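PDB 1YZY: 3-oxo-tetronate kinase from Haemophilus influenzae, which catalyses the ATP-dependent phosphorylation of 3-oxo-tetronate to 3-oxo-tetronate 4-phosphate. Local coordinates for residues F108-I122 with Y191-L204. Sequence-based numbering, arbitrary orientation.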
loop_
_atom_site.group_PDB
_atom_site.type_symbol
_atom_site.label_atom_id
_atom_site.label_comp_id
_atom_site.label_asym_id
_atom_site.label_seq_id
_atom_site.Cartn_x
_atom_site.Cartn_y
_atom_site.Cartn_z
ATOM N N PHE A 108 19.623 0.038 18.863
ATOM C CA PHE A 108 19.471 -1.316 18.345
ATOM C C PHE A 108 18.089 -1.511 17.728
ATOM O O PHE A 108 17.102 -0.968 18.223
ATOM C CB PHE A 108 19.698 -2.344 19.475
ATOM C CG PHE A 108 19.780 -3.773 18.998
ATOM C CD1 PHE A 108 20.836 -4.195 18.194
ATOM C CD2 PHE A 108 18.796 -4.691 19.338
ATOM C CE1 PHE A 108 20.907 -5.508 17.734
ATOM C CE2 PHE A 108 18.860 -6.014 18.878
ATOM C CZ PHE A 108 19.915 -6.418 18.077
ATOM N N THR A 109 18.025 -2.294 16.657
ATOM C CA THR A 109 16.761 -2.587 15.985
ATOM C C THR A 109 16.932 -3.878 15.189
ATOM O O THR A 109 18.041 -4.401 15.107
ATOM C CB THR A 109 16.333 -1.418 15.032
ATOM O OG1 THR A 109 14.989 -1.628 14.573
ATOM C CG2 THR A 109 17.258 -1.326 13.814
ATOM N N VAL A 110 15.837 -4.404 14.639
ATOM C CA VAL A 110 15.866 -5.631 13.832
ATOM C C VAL A 110 15.633 -5.370 12.342
ATOM O O VAL A 110 15.064 -4.355 11.955
ATOM C CB VAL A 110 14.818 -6.672 14.312
ATOM C CG1 VAL A 110 15.012 -6.960 15.783
ATOM C CG2 VAL A 110 13.398 -6.181 14.037
ATOM N N ILE A 111 16.053 -6.321 11.520
ATOM C CA ILE A 111 15.912 -6.224 10.076
ATOM C C ILE A 111 15.283 -7.515 9.578
ATOM O O ILE A 111 15.803 -8.598 9.846
ATOM C CB ILE A 111 17.302 -6.041 9.415
ATOM C CG1 ILE A 111 17.877 -4.674 9.784
ATOM C CG2 ILE A 111 17.243 -6.284 7.913
ATOM C CD1 ILE A 111 19.268 -4.467 9.285
ATOM N N THR A 112 14.163 -7.415 8.872
ATOM C CA THR A 112 13.521 -8.607 8.343
ATOM C C THR A 112 12.512 -8.394 7.229
ATOM O O THR A 112 11.392 -7.960 7.467
ATOM C CB THR A 112 12.871 -9.479 9.459
ATOM O OG1 THR A 112 12.170 -10.580 8.864
ATOM C CG2 THR A 112 11.906 -8.664 10.311
ATOM N N PRO A 113 12.945 -8.588 5.977
ATOM C CA PRO A 113 12.076 -8.442 4.808
ATOM C C PRO A 113 11.351 -9.737 4.448
ATOM O O PRO A 113 10.990 -9.982 3.298
ATOM C CB PRO A 113 13.083 -8.250 3.671
ATOM C CG PRO A 113 14.308 -8.955 4.156
ATOM C CD PRO A 113 14.360 -8.516 5.574
ATOM N N ALA A 114 11.136 -10.577 5.454
ATOM C CA ALA A 114 10.579 -11.922 5.368
ATOM C C ALA A 114 9.079 -12.089 5.598
ATOM O O ALA A 114 8.462 -11.414 6.418
ATOM C CB ALA A 114 11.336 -13.000 6.160
ATOM N N LEU A 115 8.542 -13.058 4.863
ATOM C CA LEU A 115 7.159 -13.515 4.903
ATOM C C LEU A 115 7.142 -14.841 4.147
ATOM O O LEU A 115 6.781 -14.935 2.975
ATOM C CB LEU A 115 6.194 -12.530 4.248
ATOM C CG LEU A 115 4.721 -12.932 4.386
ATOM C CD1 LEU A 115 4.412 -13.327 5.825
ATOM C CD2 LEU A 115 3.830 -11.777 3.943
ATOM N N PRO A 116 7.634 -15.912 4.784
ATOM C CA PRO A 116 7.778 -17.249 4.211
ATOM C C PRO A 116 6.602 -17.775 3.423
ATOM O O PRO A 116 6.795 -18.488 2.437
ATOM C CB PRO A 116 8.063 -18.110 5.441
ATOM C CG PRO A 116 8.816 -17.176 6.315
ATOM C CD PRO A 116 7.963 -15.940 6.219
ATOM N N VAL A 117 5.387 -17.460 3.860
ATOM C CA VAL A 117 4.204 -17.945 3.157
ATOM C C VAL A 117 4.123 -17.336 1.759
ATOM O O VAL A 117 3.648 -17.975 0.815
ATOM C CB VAL A 117 2.907 -17.678 3.968
ATOM C CG1 VAL A 117 2.490 -16.209 3.872
ATOM C CG2 VAL A 117 1.797 -18.620 3.516
ATOM N N ASN A 118 4.656 -16.126 1.623
ATOM C CA ASN A 118 4.662 -15.437 0.344
ATOM C C ASN A 118 6.015 -15.505 -0.359
ATOM O O ASN A 118 6.401 -14.596 -1.092
ATOM C CB ASN A 118 4.171 -13.998 0.513
ATOM C CG ASN A 118 2.672 -13.931 0.793
ATOM O OD1 ASN A 118 1.907 -14.812 0.379
ATOM N ND2 ASN A 118 2.244 -12.886 1.494
ATOM N N GLY A 119 6.734 -16.596 -0.120
ATOM C CA GLY A 119 8.017 -16.817 -0.760
ATOM C C GLY A 119 9.201 -15.939 -0.412
ATOM O O GLY A 119 10.125 -15.827 -1.210
ATOM N N ARG A 120 9.180 -15.303 0.750
ATOM C CA ARG A 120 10.301 -14.465 1.166
ATOM C C ARG A 120 10.858 -15.067 2.445
ATOM O O ARG A 120 10.332 -14.835 3.538
ATOM C CB ARG A 120 9.849 -13.018 1.404
ATOM C CG ARG A 120 9.395 -12.279 0.145
ATOM C CD ARG A 120 10.541 -12.113 -0.843
ATOM N NE ARG A 120 10.139 -11.411 -2.059
ATOM C CZ ARG A 120 9.648 -12.003 -3.144
ATOM N NH1 ARG A 120 9.486 -13.319 -3.182
ATOM N NH2 ARG A 120 9.337 -11.275 -4.206
ATOM N N THR A 121 11.907 -15.866 2.302
ATOM C CA THR A 121 12.529 -16.529 3.442
ATOM C C THR A 121 13.970 -16.104 3.711
ATOM O O THR A 121 14.701 -15.711 2.800
ATOM C CB THR A 121 12.461 -18.054 3.278
ATOM O OG1 THR A 121 12.936 -18.426 1.979
ATOM C CG2 THR A 121 11.023 -18.538 3.422
ATOM N N ILE A 122 14.361 -16.148 4.980
ATOM C CA ILE A 122 15.712 -15.772 5.394
ATOM C C ILE A 122 16.386 -16.902 6.166
ATOM O O ILE A 122 15.970 -17.212 7.285
ATOM C CB ILE A 122 15.692 -14.547 6.356
ATOM C CG1 ILE A 122 15.072 -13.313 5.698
ATOM C CG2 ILE A 122 17.098 -14.234 6.867
ATOM C CD1 ILE A 122 14.863 -12.186 6.689
ATOM N N TYR A 191 26.698 -4.720 17.999
ATOM C CA TYR A 191 25.840 -4.692 16.823
ATOM C C TYR A 191 24.736 -3.663 17.020
ATOM O O TYR A 191 24.174 -3.552 18.113
ATOM C CB TYR A 191 25.237 -6.071 16.571
ATOM C CG TYR A 191 26.222 -7.099 16.072
ATOM C CD1 TYR A 191 26.751 -7.014 14.785
ATOM C CD2 TYR A 191 26.617 -8.166 16.877
ATOM C CE1 TYR A 191 27.647 -7.960 14.311
ATOM C CE2 TYR A 191 27.513 -9.124 16.412
ATOM C CZ TYR A 191 28.024 -9.014 15.134
ATOM O OH TYR A 191 28.933 -9.936 14.677
ATOM N N ARG A 192 24.449 -2.907 15.963
ATOM C CA ARG A 192 23.421 -1.868 15.993
ATOM C C ARG A 192 22.101 -2.386 15.400
ATOM O O ARG A 192 21.022 -1.838 15.673
ATOM C CB ARG A 192 23.918 -0.628 15.234
ATOM C CG ARG A 192 23.089 0.637 15.428
ATOM C CD ARG A 192 23.724 1.819 14.696
ATOM N NE ARG A 192 22.955 3.065 14.778
ATOM C CZ ARG A 192 22.786 3.785 15.884
ATOM N NH1 ARG A 192 22.081 4.904 15.835
ATOM N NH2 ARG A 192 23.284 3.379 17.044
ATOM N N TYR A 193 22.197 -3.416 14.559
ATOM C CA TYR A 193 21.027 -4.036 13.929
ATOM C C TYR A 193 21.188 -5.552 13.955
ATOM O O TYR A 193 22.311 -6.072 13.989
ATOM C CB TYR A 193 20.858 -3.606 12.465
ATOM C CG TYR A 193 21.583 -2.338 12.092
ATOM C CD1 TYR A 193 22.825 -2.392 11.455
ATOM C CD2 TYR A 193 21.045 -1.082 12.404
ATOM C CE1 TYR A 193 23.518 -1.233 11.144
ATOM C CE2 TYR A 193 21.728 0.084 12.098
ATOM C CZ TYR A 193 22.963 0.000 11.470
ATOM O OH TYR A 193 23.648 1.148 11.177
ATOM N N ALA A 194 20.062 -6.250 13.841
ATOM C CA ALA A 194 20.055 -7.700 13.856
ATOM C C ALA A 194 19.094 -8.306 12.861
ATOM O O ALA A 194 17.891 -8.075 12.943
ATOM C CB ALA A 194 19.707 -8.198 15.249
ATOM N N VAL A 195 19.638 -9.061 11.910
ATOM C CA VAL A 195 18.843 -9.781 10.922
ATOM C C VAL A 195 18.300 -10.999 11.693
ATOM O O VAL A 195 18.953 -11.501 12.613
ATOM C CB VAL A 195 19.722 -10.270 9.730
ATOM C CG1 VAL A 195 18.922 -11.160 8.777
ATOM C CG2 VAL A 195 20.282 -9.083 8.976
ATOM N N VAL A 196 17.081 -11.417 11.381
ATOM C CA VAL A 196 16.486 -12.560 12.054
ATOM C C VAL A 196 15.925 -13.508 10.997
ATOM O O VAL A 196 15.206 -13.095 10.081
ATOM C CB VAL A 196 15.373 -12.136 13.045
ATOM C CG1 VAL A 196 14.863 -13.343 13.826
ATOM C CG2 VAL A 196 15.884 -11.086 14.018
ATOM N N ASP A 197 16.325 -14.770 11.094
ATOM C CA ASP A 197 15.889 -15.802 10.171
ATOM C C ASP A 197 14.388 -16.083 10.244
ATOM O O ASP A 197 13.721 -15.765 11.235
ATOM C CB ASP A 197 16.648 -17.100 10.458
ATOM C CG ASP A 197 18.019 -17.139 9.816
ATOM O OD1 ASP A 197 18.427 -16.149 9.178
ATOM O OD2 ASP A 197 18.685 -18.186 9.940
ATOM N N ALA A 198 13.875 -16.730 9.202
ATOM C CA ALA A 198 12.468 -17.107 9.134
ATOM C C ALA A 198 12.224 -17.883 7.859
ATOM O O ALA A 198 12.149 -17.305 6.778
ATOM C CB ALA A 198 11.569 -15.875 9.180
ATOM N N VAL A 199 12.202 -19.205 7.966
ATOM C CA VAL A 199 11.936 -20.056 6.807
ATOM C C VAL A 199 10.487 -20.531 6.873
ATOM O O VAL A 199 9.971 -21.138 5.931
ATOM C CB VAL A 199 12.879 -21.277 6.762
ATOM C CG1 VAL A 199 14.269 -20.843 6.359
ATOM C CG2 VAL A 199 12.905 -21.979 8.119
ATOM N N ASP A 200 9.837 -20.192 7.983
ATOM C CA ASP A 200 8.459 -20.543 8.266
ATOM C C ASP A 200 7.812 -19.353 8.985
ATOM O O ASP A 200 8.469 -18.653 9.749
ATOM C CB ASP A 200 8.440 -21.779 9.164
ATOM C CG ASP A 200 7.055 -22.195 9.540
ATOM O OD1 ASP A 200 6.625 -21.868 10.663
ATOM O OD2 ASP A 200 6.392 -22.843 8.704
ATOM N N ASN A 201 6.519 -19.139 8.750
ATOM C CA ASN A 201 5.799 -18.015 9.355
ATOM C C ASN A 201 5.772 -17.924 10.868
ATOM O O ASN A 201 5.619 -16.828 11.413
ATOM C CB ASN A 201 4.367 -17.967 8.809
ATOM C CG ASN A 201 4.143 -17.054 7.608
ATOM O OD1 ASN A 201 4.773 -17.221 6.570
ATOM N ND2 ASN A 201 3.251 -16.080 7.751
ATOM N N SER A 202 5.867 -19.054 11.559
ATOM C CA SER A 202 5.855 -18.997 13.017
ATOM C C SER A 202 7.063 -18.234 13.558
ATOM O O SER A 202 7.025 -17.728 14.686
ATOM C CB SER A 202 5.773 -20.394 13.640
ATOM O OG SER A 202 6.940 -21.165 13.402
ATOM N N GLN A 203 8.128 -18.144 12.759
ATOM C CA GLN A 203 9.323 -17.410 13.172
ATOM C C GLN A 203 9.043 -15.905 13.292
ATOM O O GLN A 203 9.718 -15.207 14.048
ATOM C CB GLN A 203 10.481 -17.639 12.196
ATOM C CG GLN A 203 11.359 -18.837 12.505
ATOM C CD GLN A 203 10.914 -20.094 11.790
ATOM O OE1 GLN A 203 10.248 -20.949 12.370
ATOM N NE2 GLN A 203 11.321 -20.238 10.536
ATOM N N LEU A 204 8.093 -15.401 12.499
ATOM C CA LEU A 204 7.719 -13.977 12.531
ATOM C C LEU A 204 6.831 -13.722 13.731
ATOM O O LEU A 204 6.818 -12.623 14.300
ATOM C CB LEU A 204 7.003 -13.566 11.234
ATOM C CG LEU A 204 7.866 -13.630 9.974
ATOM C CD1 LEU A 204 6.999 -13.487 8.747
ATOM C CD2 LEU A 204 8.968 -12.552 10.025
HETATM O O HOH W 1 12.361 -12.840 10.290
#
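Ile122 and Ala198 exchange two nearly straight backbone bonds, Ala198 N to Ile122 O (2.9 Å) and Ile122 N to Ala198 O (3.1 Å), a single antiparallel hydrogen-bonded pair. Farther along, Asn201 OD1 accepts from Val117 N at 2.8 Å, the donor lying nearly along the C=O axis, while its ND2 turns to Tyr226 OH; bonds at both ends fix the rotation of the amide. Ile111 N to Ala194 O (2.9 Å) joins strands 109-111 and 193-196, with weak bonds before and after it. A water bridges Thr112 OG1 and Val196 O just past the end of this ladder. The two strands run parallel and, with 164-167 beyond 193-196, form a small three-stranded sheet in the sugar-binding N-terminal domain; just after 193-196 the chain pairs at Ala198 with strand 120-123 of a separate antiparallel sheet. Before the turn into helix 202-210, Asp200 OD1 takes a capping bond from Ser202 N and a second bond from Ser202 OG. Pro116 and Leu204 meet tip to tip, CD to CD1 at 3.7 Å, and the Pro116 ring also lies against Ala198. Leu115 crosses Leu204 at about a right angle, its CD1 close to Asn201 ND2. Ile111 CD1 reaches Tyr193 CB (3.7 Å) because CG1 is anti to the carbonyl carbon (chi1 -68°); the Tyr193 hydroxyl bonds to Asp98 and Gly162. On the other face, Phe108 CZ presses on Ala194 CB at 3.3 Å.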